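Local coordinates for protein Cyp101j2 (Sphingobium yanoikuyae, PDB 5KYO) that is a haem-containing cytochrome P450 monooxygenase, probably hydroxylating 1,8-cineole through activation of molecular oxygen at the haem iron, at residues G82-L87 against E330-K335; A232-P237 against R244-E249; I303-L308 against K365-S370. One frame throughout, in Å; residues are numbered along the deposited sequence.

Contact 1: residues G82-L87 against E330-K335; sequences GHWVAL and EGVLLK
Trp84 and Leu334 mark the nearest backbone approach between strand 83-86 and strand 332-334, with 9.0 Å between their CA atoms. The strand axes come no closer than 10.5 Å and make an angle of 119° between their N-to-C directions. With no hydrogen bond joining these segments, side chains bridge the gap, and the Trp84 indole meets Val332 and Leu334 between the strands. The CB of Trp84 points toward 332-334, and with CG anti to the carbonyl carbon (chi1 -52°) the ring lies with one face to that strand. There two methyl groups settle side by side on the same face of the indole. Leu334 CD2 sits over the five-membered ring, 3.7 Å from its centroid, and comes within 3.5 Å of Trp84 NE1. Val332 CG2 lies over the six-membered ring, 4.3 Å from that centroid, and touches Trp84 CH2 at 3.9 Å. Both are CH-pi contacts, one methyl to each ring of the indole. The indole N-H is not spent on this apolar layer: Trp84 NE1 donates to Asp338 OD2, which would help to fix the rotation of the buried ring. Strand 83-86 is an inner strand of the mixed P450 sheet, between strands 74-77 and 339-343, and Trp76 meets Trp84 edge-to-face. Strand 332-334 instead pairs with 327-329 in a separate antiparallel hairpin, which the contact packs against the sheet, with Leu74 touching both Trp84 and Val332.

Contact 2: residues A232-P237 against R244-E249; sequences ARRIKP and RMINGE
Arg234 and Ile246 face each other where the end of helix 215-235 passes the end of helix 241-246, their CA atoms 6.9 Å apart. These are two successive helices joined by a short connection, probably the G and H helices of the P450 fold, and both segments leave helical geometry here, at Lys236 and Asn247. Ile246 is the central wedge. Extended outward from its helix, it presses CD1 against methylenes of the two arginines: 3.6 Å to Arg234 CG and 3.8 Å to Arg233 CB. Farther out along the Arg234 side chain, Ile246 CG1 lies over one face of the guanidinium, toward its rim, while Pro237 packs loosely beside Asn247. The arginines thus lend their methylenes to the interface and send their charges onward. Arg233 bends at chi2 (-113°) and turns its guanidinium away, toward Asp240 and the carbonyls of Val189 and Asp190. Arg234 is extended from CG to NE, and its NH2 forms a salt bridge with Asp257 and bonds the carbonyl of Leu255. A water in the guanidinium plane completes the crossing, accepting from Arg234 NH1 at 3.0 Å and donating to Ile246 O at 3.3 Å.

Contact 3: residues I303-L308 against K365-S370; sequences IDDALL and KARQHS
With chi1 of Asp305 at -177°, CG stands opposite the backbone N and the carboxylate swings out from helix 303-313 toward Arg367, whose chain reaches across extended from CG to NE. The side chains meet at about a right angle. Arg367 grips the carboxylate end-on with two nitrogens: NH1 donates to Asp305 OD1 at 2.9 Å and NH2 to Asp305 OD2 at 3.3 Å. The planes of the two groups are 59° apart, and both oxygens are met from above the carboxylate plane; OD1 lies in the guanidinium plane, OD2 is tilted from it. Asp305 is modelled in two conformers, and this pairing describes one of them. The helix backbone also takes part, since Asp305 O sits over one face of the guanidinium, toward its rim. Leu308 packs beside the same side chain: Leu308 O lies 3.8 Å from Arg367 CD and Leu308 CB 3.9 Å from Arg367 NH1. A water joins the segments a second time, donating to Leu308 O at 2.6 Å and lying 2.9 Å from His369 NE2, in the imidazole plane. Arg367 NE forms a salt bridge with Glu309, which by sequence opens the Glu-X-X-Arg motif of the P450 K helix, and NH2 bonds the carbonyl of Arg361. In this conformer of Asp305, two carboxylates of one helix share the guanidinium, probably neutralising its charge and tying the loop before helix 382-399 to helix 303-313.

Contact 1 is the buried one, and its chemistry is apolar: methyl groups on an aromatic face, without a polar bond between its segments. Contacts 2 and 3 lie at the surface and both employ arginines, in different ways. In contact 2 the guanidinium groups serve partners beyond the two segments and a water spans the gap; in contact 3 the charged end bridges the two segments as well as serving partners beyond them. Contact 1 joins a hairpin to a sheet, contact 2 two successive helices, contact 3 a helix to a loop. No elements are shared. Contacts 1 and 3 alternate along the chain and approach to about 11 Å between nearest atoms, whereas contact 2 stays about 21 Å or more from either.

Contact 1: residues G82-L87 against E330-K335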
ATOM      1  N   GLY A  82      -9.773   9.282  18.412  1.00 30.82           N
ATOM      2  CA  GLY A  82      -9.161   8.635  19.561  1.00 38.85           C
ATOM      3  C   GLY A  82      -8.927   7.161  19.282  1.00 38.95           C
ATOM      4  O   GLY A  82      -9.878   6.423  19.007  1.00 37.81           O
ATOM      5  N   HIS A  83      -7.672   6.722  19.332  1.00 28.13           N
ATOM      6  CA  HIS A  83      -7.390   5.324  19.016  1.00 26.09           C
ATOM      7  C   HIS A  83      -6.053   4.837  19.545  1.00 29.73           C
ATOM      8  O   HIS A  83      -5.128   5.619  19.749  1.00 31.37           O
ATOM      9  CB  HIS A  83      -7.468   5.095  17.494  1.00 25.73           C
ATOM     10  CG  HIS A  83      -6.428   5.831  16.707  1.00 29.90           C
ATOM     11  ND1 HIS A  83      -5.196   5.287  16.415  1.00 27.95           N
ATOM     12  CD2 HIS A  83      -6.439   7.062  16.138  1.00 29.99           C
ATOM     13  CE1 HIS A  83      -4.493   6.148  15.698  1.00 27.49           C
ATOM     14  NE2 HIS A  83      -5.224   7.233  15.518  1.00 26.47           N
ATOM     15  N   TRP A  84      -5.971   3.532  19.781  1.00 28.56           N
ATOM     16  CA  TRP A  84      -4.735   2.916  20.234  1.00 33.44           C
ATOM     17  C   TRP A  84      -3.782   2.685  19.065  1.00 32.67           C
ATOM     18  O   TRP A  84      -4.215   2.521  17.919  1.00 30.83           O
ATOM     19  CB  TRP A  84      -5.001   1.585  20.939  1.00 32.12           C
ATOM     20  CG  TRP A  84      -6.013   1.635  22.034  1.00 29.07           C
ATOM     21  CD1 TRP A  84      -7.357   1.388  21.924  1.00 31.24           C
ATOM     22  CD2 TRP A  84      -5.767   1.914  23.417  1.00 32.09           C
ATOM     23  NE1 TRP A  84      -7.959   1.508  23.152  1.00 29.22           N
ATOM     24  CE2 TRP A  84      -7.006   1.827  24.087  1.00 34.82           C
ATOM     25  CE3 TRP A  84      -4.618   2.227  24.156  1.00 34.13           C
ATOM     26  CZ2 TRP A  84      -7.131   2.056  25.463  1.00 38.62           C
ATOM     27  CZ3 TRP A  84      -4.743   2.454  25.523  1.00 31.50           C
ATOM     28  CH2 TRP A  84      -5.990   2.365  26.160  1.00 32.65           C
ATOM     29  N   VAL A  85      -2.486   2.664  19.365  1.00 31.61           N
ATOM     30  CA  VAL A  85      -1.469   2.408  18.350  1.00 29.89           C
ATOM     31  C   VAL A  85      -0.461   1.366  18.840  1.00 29.72           C
ATOM     32  O   VAL A  85       0.179   1.544  19.884  1.00 34.11           O
ATOM     33  CB  VAL A  85      -0.706   3.695  17.947  1.00 29.31           C
ATOM     34  CG1 VAL A  85       0.229   3.408  16.764  1.00 29.85           C
ATOM     35  CG2 VAL A  85      -1.660   4.830  17.602  1.00 26.22           C
ATOM     36  N   ALA A  86      -0.333   0.275  18.091  1.00 25.00           N
ATOM     37  CA  ALA A  86       0.678  -0.734  18.392  1.00 27.16           C
ATOM     38  C   ALA A  86       2.038  -0.245  17.898  1.00 31.47           C
ATOM     39  O   ALA A  86       2.215   0.038  16.697  1.00 22.14           O
ATOM     40  CB  ALA A  86       0.329  -2.058  17.766  1.00 26.74           C
ATOM     41  N   LEU A  87       2.986  -0.140  18.830  1.00 23.61           N
ATOM     42  CA  LEU A  87       4.285   0.468  18.546  1.00 29.55           C
ATOM     43  C   LEU A  87       5.470  -0.494  18.640  1.00 28.18           C
ATOM     44  O   LEU A  87       6.633  -0.066  18.627  1.00 38.34           O
ATOM     45  CB  LEU A  87       4.509   1.651  19.487  1.00 30.03           C
ATOM     46  CG  LEU A  87       3.574   2.830  19.188  1.00 32.21           C
ATOM     47  CD1 LEU A  87       3.781   3.953  20.165  1.00 30.01           C
ATOM     48  CD2 LEU A  87       3.786   3.334  17.766  1.00 33.07           C
ATOM     49  N   GLU A 330      -2.710  -6.000  26.606  1.00 36.95           N
ATOM     50  CA  GLU A 330      -1.568  -5.139  26.902  1.00 42.36           C
ATOM     51  C   GLU A 330      -1.727  -4.324  28.185  1.00 43.41           C
ATOM     52  O   GLU A 330      -1.244  -3.191  28.273  1.00 38.12           O
ATOM     53  CB  GLU A 330      -1.301  -4.205  25.721  1.00 43.64           C
ATOM     54  CG  GLU A 330      -0.684  -4.911  24.514  1.00 44.93           C
ATOM     55  CD  GLU A 330       0.707  -5.434  24.802  1.00 44.53           C
ATOM     56  OE1 GLU A 330       1.614  -4.613  25.053  1.00 44.51           O
ATOM     57  OE2 GLU A 330       0.898  -6.666  24.789  1.00 47.33           O
ATOM     58  N   GLY A 331      -2.399  -4.909  29.174  1.00 41.87           N
ATOM     59  CA  GLY A 331      -2.512  -4.295  30.486  1.00 39.31           C
ATOM     60  C   GLY A 331      -3.546  -3.192  30.560  1.00 37.00           C
ATOM     61  O   GLY A 331      -3.645  -2.478  31.560  1.00 39.67           O
ATOM     62  N   VAL A 332      -4.317  -3.035  29.494  1.00 33.08           N
ATOM     63  CA  VAL A 332      -5.421  -2.087  29.514  1.00 35.73           C
ATOM     64  C   VAL A 332      -6.716  -2.780  29.126  1.00 33.92           C
ATOM     65  O   VAL A 332      -6.710  -3.932  28.689  1.00 37.73           O
ATOM     66  CB  VAL A 332      -5.185  -0.886  28.567  1.00 35.14           C
ATOM     67  CG1 VAL A 332      -3.977  -0.099  29.002  1.00 37.88           C
ATOM     68  CG2 VAL A 332      -5.045  -1.350  27.110  1.00 30.32           C
ATOM     69  N   LEU A 333      -7.825  -2.075  29.309  1.00 41.03           N
ATOM     70  CA  LEU A 333      -9.122  -2.573  28.880  1.00 38.28           C
ATOM     71  C   LEU A 333      -9.519  -1.935  27.558  1.00 32.29           C
ATOM     72  O   LEU A 333      -9.749  -0.722  27.481  1.00 33.84           O
ATOM     73  CB  LEU A 333     -10.198  -2.295  29.936  1.00 44.17           C
ATOM     74  CG  LEU A 333     -11.588  -2.851  29.602  1.00 44.21           C
ATOM     75  CD1 LEU A 333     -11.572  -4.374  29.543  1.00 43.85           C
ATOM     76  CD2 LEU A 333     -12.635  -2.353  30.594  1.00 47.02           C
ATOM     77  N   LEU A 334      -9.592  -2.758  26.518  1.00 29.48           N
ATOM     78  CA  LEU A 334     -10.073  -2.311  25.221  1.00 30.25           C
ATOM     79  C   LEU A 334     -11.586  -2.435  25.132  1.00 41.26           C
ATOM     80  O   LEU A 334     -12.118  -3.541  25.043  1.00 48.72           O
ATOM     81  CB  LEU A 334      -9.436  -3.125  24.095  1.00 28.34           C
ATOM     82  CG  LEU A 334      -7.919  -3.196  24.058  1.00 28.93           C
ATOM     83  CD1 LEU A 334      -7.496  -3.918  22.778  1.00 33.68           C
ATOM     84  CD2 LEU A 334      -7.351  -1.796  24.136  1.00 28.68           C
ATOM     85  N   LYS A 335     -12.272  -1.298  25.144  1.00 40.43           N
ATOM     86  CA  LYS A 335     -13.724  -1.296  25.071  1.00 36.51           C
ATOM     87  C   LYS A 335     -14.168  -1.800  23.708  1.00 42.22           C
ATOM     88  O   LYS A 335     -13.425  -1.694  22.730  1.00 42.79           O
ATOM     89  CB  LYS A 335     -14.279   0.107  25.329  1.00 28.63           C
ATOM     90  CG  LYS A 335     -14.200   0.573  26.780  1.00 33.55           C
ATOM     91  CD  LYS A 335     -14.920   1.917  26.961  1.00 39.04           C
ATOM     92  CE  LYS A 335     -14.980   2.333  28.433  1.00 41.94           C
ATOM     93  NZ  LYS A 335     -15.504   3.717  28.625  1.00 34.43           N
TER

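Contact 2: residues A232-P237 against R244-E249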
ATOM      1  N   ALA A 232     -21.716  -7.488 -19.827  1.00 16.46           N
ATOM      2  CA  ALA A 232     -21.197  -7.901 -21.134  1.00 17.55           C
ATOM      3  C   ALA A 232     -20.374  -9.196 -21.047  1.00 16.88           C
ATOM      4  O   ALA A 232     -20.426 -10.017 -21.955  1.00 21.54           O
ATOM      5  CB  ALA A 232     -20.364  -6.793 -21.749  1.00 19.77           C
ATOM      6  N   ARG A 233     -19.648  -9.400 -19.956  1.00 17.22           N
ATOM      7  CA  ARG A 233     -18.775 -10.573 -19.846  1.00 17.31           C
ATOM      8  C   ARG A 233     -19.508 -11.800 -19.334  1.00 15.43           C
ATOM      9  O   ARG A 233     -19.018 -12.935 -19.449  1.00 16.07           O
ATOM     10  CB  ARG A 233     -17.567 -10.259 -18.941  1.00 24.50           C
ATOM     11  CG  ARG A 233     -16.792  -8.999 -19.345  1.00 32.83           C
ATOM     12  CD  ARG A 233     -15.384  -9.246 -19.849  1.00 28.51           C
ATOM     13  NE  ARG A 233     -14.918  -8.130 -20.675  1.00 24.79           N
ATOM     14  CZ  ARG A 233     -13.978  -7.252 -20.330  1.00 20.43           C
ATOM     15  NH1 ARG A 233     -13.375  -7.321 -19.137  1.00 17.84           N
ATOM     16  NH2 ARG A 233     -13.648  -6.283 -21.177  1.00 19.92           N
ATOM     17  N   ARG A 234     -20.680 -11.585 -18.751  1.00 17.99           N
ATOM     18  CA  ARG A 234     -21.570 -12.705 -18.438  1.00 26.13           C
ATOM     19  C   ARG A 234     -22.111 -13.318 -19.717  1.00 23.45           C
ATOM     20  O   ARG A 234     -22.396 -14.507 -19.764  1.00 23.28           O
ATOM     21  CB  ARG A 234     -22.727 -12.267 -17.553  1.00 21.74           C
ATOM     22  CG  ARG A 234     -22.305 -11.747 -16.195  1.00 14.65           C
ATOM     23  CD  ARG A 234     -23.488 -11.698 -15.250  1.00 22.00           C
ATOM     24  NE  ARG A 234     -23.135 -11.176 -13.937  1.00 15.73           N
ATOM     25  CZ  ARG A 234     -22.607 -11.900 -12.958  1.00 20.51           C
ATOM     26  NH1 ARG A 234     -22.339 -13.187 -13.146  1.00 18.78           N
ATOM     27  NH2 ARG A 234     -22.328 -11.329 -11.793  1.00 20.73           N
ATOM     28  N   ILE A 235     -22.264 -12.484 -20.741  1.00 20.26           N
ATOM     29  CA  ILE A 235     -22.765 -12.912 -22.048  1.00 17.94           C
ATOM     30  C   ILE A 235     -21.635 -13.457 -22.920  1.00 22.37           C
ATOM     31  O   ILE A 235     -21.785 -14.468 -23.584  1.00 16.91           O
ATOM     32  CB  ILE A 235     -23.445 -11.745 -22.765  1.00 16.23           C
ATOM     33  CG1 ILE A 235     -24.862 -11.553 -22.207  1.00 19.22           C
ATOM     34  CG2 ILE A 235     -23.436 -11.949 -24.250  1.00 21.46           C
ATOM     35  CD1 ILE A 235     -25.591 -10.330 -22.778  1.00 18.93           C
ATOM     36  N   LYS A 236     -20.493 -12.779 -22.895  1.00 22.44           N
ATOM     37  CA  LYS A 236     -19.348 -13.174 -23.705  1.00 16.95           C
ATOM     38  C   LYS A 236     -18.080 -13.114 -22.856  1.00 22.77           C
ATOM     39  O   LYS A 236     -17.395 -12.096 -22.829  1.00 21.90           O
ATOM     40  CB  LYS A 236     -19.215 -12.265 -24.930  1.00 17.00           C
ATOM     41  CG  LYS A 236     -18.051 -12.642 -25.852  1.00 26.58           C
ATOM     42  CD  LYS A 236     -17.807 -11.612 -26.945  1.00 36.75           C
ATOM     43  CE  LYS A 236     -17.313 -10.300 -26.375  1.00 42.69           C
ATOM     44  NZ  LYS A 236     -16.640  -9.458 -27.409  1.00 47.02           N
ATOM     45  N   PRO A 237     -17.788 -14.193 -22.120  1.00 19.26           N
ATOM     46  CA  PRO A 237     -16.621 -14.186 -21.239  1.00 24.25           C
ATOM     47  C   PRO A 237     -15.306 -14.246 -22.010  1.00 24.57           C
ATOM     48  O   PRO A 237     -15.230 -14.820 -23.096  1.00 23.23           O
ATOM     49  CB  PRO A 237     -16.816 -15.440 -20.381  1.00 25.48           C
ATOM     50  CG  PRO A 237     -17.706 -16.321 -21.191  1.00 23.62           C
ATOM     51  CD  PRO A 237     -18.624 -15.386 -21.919  1.00 23.39           C
ATOM     52  N   ARG A 244     -12.893 -14.057 -15.110  1.00 16.79           N
ATOM     53  CA  ARG A 244     -12.447 -15.151 -14.251  1.00 14.65           C
ATOM     54  C   ARG A 244     -13.221 -15.159 -12.964  1.00 17.32           C
ATOM     55  O   ARG A 244     -13.598 -16.218 -12.452  1.00 22.83           O
ATOM     56  CB  ARG A 244     -10.939 -15.042 -13.963  1.00 14.63           C
ATOM     57  CG  ARG A 244     -10.078 -15.222 -15.200  1.00 19.51           C
ATOM     58  CD  ARG A 244      -8.611 -15.459 -14.851  1.00 18.52           C
ATOM     59  NE  ARG A 244      -8.049 -14.428 -13.965  1.00 24.72           N
ATOM     60  CZ  ARG A 244      -7.369 -13.364 -14.392  1.00 21.96           C
ATOM     61  NH1 ARG A 244      -7.177 -13.171 -15.692  1.00 19.91           N
ATOM     62  NH2 ARG A 244      -6.892 -12.486 -13.523  1.00 24.06           N
ATOM     63  N   MET A 245     -13.481 -13.972 -12.435  1.00 25.05           N
ATOM     64  CA  MET A 245     -14.249 -13.865 -11.206  1.00 20.28           C
ATOM     65  C   MET A 245     -15.708 -14.271 -11.427  1.00 25.01           C
ATOM     66  O   MET A 245     -16.310 -14.924 -10.573  1.00 25.84           O
ATOM     67  CB  MET A 245     -14.155 -12.445 -10.648  1.00 21.04           C
ATOM     68  CG  MET A 245     -12.803 -12.174 -10.018  1.00 16.87           C
ATOM     69  SD  MET A 245     -12.635 -10.501  -9.379  1.00 74.26           S
ATOM     70  CE  MET A 245     -13.070  -9.520 -10.816  1.00 27.33           C
ATOM     71  N   ILE A 246     -16.247 -13.892 -12.583  1.00 28.37           N
ATOM     72  CA  ILE A 246     -17.603 -14.248 -12.992  1.00 30.99           C
ATOM     73  C   ILE A 246     -17.827 -15.763 -13.050  1.00 29.93           C
ATOM     74  O   ILE A 246     -18.876 -16.270 -12.629  1.00 31.66           O
ATOM     75  CB  ILE A 246     -17.938 -13.649 -14.379  1.00 32.69           C
ATOM     76  CG1 ILE A 246     -18.412 -12.204 -14.247  1.00 34.11           C
ATOM     77  CG2 ILE A 246     -19.026 -14.442 -15.067  1.00 35.23           C
ATOM     78  CD1 ILE A 246     -18.771 -11.582 -15.594  1.00 29.99           C
ATOM     79  N   ASN A 247     -16.847 -16.481 -13.590  1.00 28.55           N
ATOM     80  CA  ASN A 247     -16.934 -17.933 -13.691  1.00 31.45           C
ATOM     81  C   ASN A 247     -16.422 -18.637 -12.448  1.00 34.39           C
ATOM     82  O   ASN A 247     -16.293 -19.860 -12.427  1.00 40.20           O
ATOM     83  CB  ASN A 247     -16.162 -18.425 -14.913  1.00 35.30           C
ATOM     84  CG  ASN A 247     -16.703 -17.853 -16.199  1.00 46.69           C
ATOM     85  OD1 ASN A 247     -15.962 -17.289 -17.003  1.00 54.68           O
ATOM     86  ND2 ASN A 247     -18.012 -17.976 -16.391  1.00 52.04           N
ATOM     87  N   GLY A 248     -16.123 -17.863 -11.411  1.00 41.96           N
ATOM     88  CA  GLY A 248     -15.750 -18.435 -10.135  1.00 41.30           C
ATOM     89  C   GLY A 248     -16.945 -18.567  -9.210  1.00 42.81           C
ATOM     90  O   GLY A 248     -18.058 -18.162  -9.546  1.00 40.69           O
ATOM     91  N   GLU A 249     -16.714 -19.152  -8.041  1.00 46.07           N
ATOM     92  CA  GLU A 249     -17.718 -19.206  -6.981  1.00 43.18           C
ATOM     93  C   GLU A 249     -17.043 -18.842  -5.669  1.00 40.64           C
ATOM     94  O   GLU A 249     -15.814 -18.826  -5.592  1.00 33.40           O
ATOM     95  CB  GLU A 249     -18.358 -20.593  -6.894  1.00 47.92           C
ATOM     96  CG  GLU A 249     -19.054 -21.035  -8.169  1.00 48.17           C
ATOM     97  CD  GLU A 249     -20.060 -22.142  -7.930  0.50 46.14           C
ATOM     98  OE1 GLU A 249     -19.723 -23.112  -7.219  0.50 43.34           O
ATOM     99  OE2 GLU A 249     -21.190 -22.037  -8.451  0.50 44.46           O
TER
HETATM  100  O   HOH W   1     -20.873 -14.375 -10.874  1.00 26.00           O

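Contact 3: residues I303-L308 against K365-S370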
ATOM      1  N   ILE A 303      19.476  -6.717  -9.079  1.00 18.74           N
ATOM      2  CA  ILE A 303      18.167  -6.090  -8.931  1.00 20.39           C
ATOM      3  C   ILE A 303      17.192  -6.955  -8.121  1.00 17.89           C
ATOM      4  O   ILE A 303      16.435  -6.440  -7.292  1.00 20.09           O
ATOM      5  CB  ILE A 303      17.575  -5.739 -10.315  1.00 22.49           C
ATOM      6  CG1 ILE A 303      18.283  -4.488 -10.855  1.00 18.98           C
ATOM      7  CG2 ILE A 303      16.108  -5.473 -10.204  1.00 14.69           C
ATOM      8  CD1 ILE A 303      17.754  -3.990 -12.195  1.00 18.61           C
ATOM      9  N   ASP A 304      17.247  -8.266  -8.340  1.00 23.71           N
ATOM     10  CA  ASP A 304      16.372  -9.207  -7.650  1.00 20.56           C
ATOM     11  C   ASP A 304      16.476  -9.122  -6.119  1.00 29.12           C
ATOM     12  O   ASP A 304      15.458  -9.198  -5.420  1.00 27.20           O
ATOM     13  CB  ASP A 304      16.668 -10.639  -8.114  1.00 23.51           C
ATOM     14  CG  ASP A 304      16.169 -10.915  -9.530  1.00 35.84           C
ATOM     15  OD1 ASP A 304      15.295 -10.164 -10.019  1.00 36.48           O
ATOM     16  OD2 ASP A 304      16.629 -11.898 -10.144  1.00 32.37           O
ATOM     17  N   ASP A 305      17.689  -8.943  -5.598  1.00 20.86           N
ATOM     18  CA  ASP A 305      17.943  -8.893  -4.159  0.55 23.05           C
ATOM     19  C   ASP A 305      17.748  -7.480  -3.615  1.00 20.87           C
ATOM     20  O   ASP A 305      17.333  -7.287  -2.487  1.00 22.55           O
ATOM     21  CB  ASP A 305      19.363  -9.397  -3.878  0.55 23.51           C
ATOM     22  CG  ASP A 305      19.692  -9.446  -2.405  0.55 17.94           C
ATOM     23  OD1 ASP A 305      19.164 -10.337  -1.706  0.55 17.08           O
ATOM     24  OD2 ASP A 305      20.500  -8.607  -1.959  0.55 19.68           O
ATOM     25  N   ALA A 306      18.093  -6.493  -4.444  1.00 20.78           N
ATOM     26  CA  ALA A 306      17.868  -5.091  -4.111  1.00 18.63           C
ATOM     27  C   ALA A 306      16.374  -4.886  -3.926  1.00 15.65           C
ATOM     28  O   ALA A 306      15.935  -4.195  -3.023  1.00 19.38           O
ATOM     29  CB  ALA A 306      18.395  -4.181  -5.191  1.00 17.93           C
ATOM     30  N   LEU A 307      15.600  -5.506  -4.803  1.00 14.39           N
ATOM     31  CA  LEU A 307      14.148  -5.466  -4.723  1.00 14.37           C
ATOM     32  C   LEU A 307      13.641  -5.935  -3.355  1.00 18.32           C
ATOM     33  O   LEU A 307      12.837  -5.273  -2.701  1.00 24.51           O
ATOM     34  CB  LEU A 307      13.563  -6.346  -5.833  1.00 24.82           C
ATOM     35  CG  LEU A 307      12.083  -6.272  -6.153  1.00 27.60           C
ATOM     36  CD1 LEU A 307      11.923  -6.619  -7.634  1.00 32.34           C
ATOM     37  CD2 LEU A 307      11.311  -7.240  -5.285  1.00 26.54           C
ATOM     38  N   LEU A 308      14.133  -7.084  -2.920  1.00 20.54           N
ATOM     39  CA  LEU A 308      13.719  -7.630  -1.641  1.00 19.55           C
ATOM     40  C   LEU A 308      14.037  -6.675  -0.489  1.00 23.68           C
ATOM     41  O   LEU A 308      13.252  -6.559   0.452  1.00 18.67           O
ATOM     42  CB  LEU A 308      14.367  -9.000  -1.424  1.00 24.79           C
ATOM     43  CG  LEU A 308      14.059 -10.016  -2.539  1.00 34.07           C
ATOM     44  CD1 LEU A 308      14.701 -11.362  -2.248  1.00 36.82           C
ATOM     45  CD2 LEU A 308      12.562 -10.185  -2.770  1.00 29.57           C
ATOM     46  N   LYS A 365      20.965 -11.585   5.302  1.00 31.45           N
ATOM     47  CA  LYS A 365      20.705 -13.000   5.485  1.00 37.00           C
ATOM     48  C   LYS A 365      19.316 -13.205   6.068  1.00 38.00           C
ATOM     49  O   LYS A 365      18.718 -14.267   5.915  1.00 43.07           O
ATOM     50  CB  LYS A 365      21.764 -13.621   6.399  1.00 42.61           C
ATOM     51  CG  LYS A 365      23.186 -13.490   5.869  1.00 44.21           C
ATOM     52  CD  LYS A 365      24.193 -14.207   6.756  1.00 44.22           C
ATOM     53  CE  LYS A 365      25.583 -14.169   6.135  1.00 46.88           C
ATOM     54  NZ  LYS A 365      26.568 -14.945   6.941  1.00 54.78           N
ATOM     55  N   ALA A 366      18.810 -12.182   6.748  1.00 41.67           N
ATOM     56  CA  ALA A 366      17.464 -12.223   7.300  1.00 47.45           C
ATOM     57  C   ALA A 366      16.667 -11.018   6.813  1.00 43.82           C
ATOM     58  O   ALA A 366      17.103  -9.872   6.968  1.00 39.05           O
ATOM     59  CB  ALA A 366      17.507 -12.261   8.828  1.00 50.65           C
ATOM     60  N   ARG A 367      15.509 -11.279   6.213  1.00 37.10           N
ATOM     61  CA  ARG A 367      14.654 -10.204   5.719  1.00 37.20           C
ATOM     62  C   ARG A 367      13.180 -10.442   6.025  1.00 43.44           C
ATOM     63  O   ARG A 367      12.346 -10.489   5.116  1.00 51.53           O
ATOM     64  CB  ARG A 367      14.839 -10.020   4.212  1.00 37.21           C
ATOM     65  CG  ARG A 367      16.014  -9.141   3.855  1.00 31.63           C
ATOM     66  CD  ARG A 367      15.836  -8.420   2.520  1.00 27.79           C
ATOM     67  NE  ARG A 367      17.111  -7.855   2.073  1.00 26.17           N
ATOM     68  CZ  ARG A 367      17.921  -8.432   1.192  1.00 25.07           C
ATOM     69  NH1 ARG A 367      17.581  -9.586   0.615  1.00 19.35           N
ATOM     70  NH2 ARG A 367      19.062  -7.841   0.863  1.00 23.88           N
ATOM     71  N   GLN A 368      12.864 -10.584   7.306  1.00 39.64           N
ATOM     72  CA  GLN A 368      11.478 -10.720   7.737  1.00 43.96           C
ATOM     73  C   GLN A 368      10.849  -9.336   7.868  1.00 39.17           C
ATOM     74  O   GLN A 368      11.478  -8.418   8.389  1.00 33.78           O
ATOM     75  CB  GLN A 368      11.395 -11.483   9.063  1.00 48.26           C
ATOM     76  N   HIS A 369       9.623  -9.187   7.364  1.00 31.33           N
ATOM     77  CA  HIS A 369       8.913  -7.907   7.390  1.00 21.93           C
ATOM     78  C   HIS A 369       7.441  -8.146   7.104  1.00 21.21           C
ATOM     79  O   HIS A 369       7.079  -9.200   6.591  1.00 20.45           O
ATOM     80  CB  HIS A 369       9.490  -6.933   6.351  1.00 14.72           C
ATOM     81  CG  HIS A 369       9.229  -7.338   4.928  1.00 25.61           C
ATOM     82  ND1 HIS A 369       7.992  -7.222   4.335  1.00 32.92           N
ATOM     83  CD2 HIS A 369      10.052  -7.851   3.979  1.00 24.30           C
ATOM     84  CE1 HIS A 369       8.057  -7.647   3.084  1.00 32.23           C
ATOM     85  NE2 HIS A 369       9.299  -8.037   2.845  1.00 27.22           N
ATOM     86  N   SER A 370       6.587  -7.176   7.400  1.00 20.19           N
ATOM     87  CA  SER A 370       5.178  -7.310   7.028  0.66 27.33           C
ATOM     88  C   SER A 370       4.729  -6.154   6.142  1.00 25.98           C
ATOM     89  O   SER A 370       3.664  -5.585   6.335  1.00 20.08           O
ATOM     90  CB  SER A 370       4.294  -7.398   8.271  0.66 27.02           C
ATOM     91  OG  SER A 370       4.600  -8.570   9.001  0.66 22.58           O
TER
HETATM   92  O   HOH W   2      11.588  -8.416   1.124  1.00 31.43           O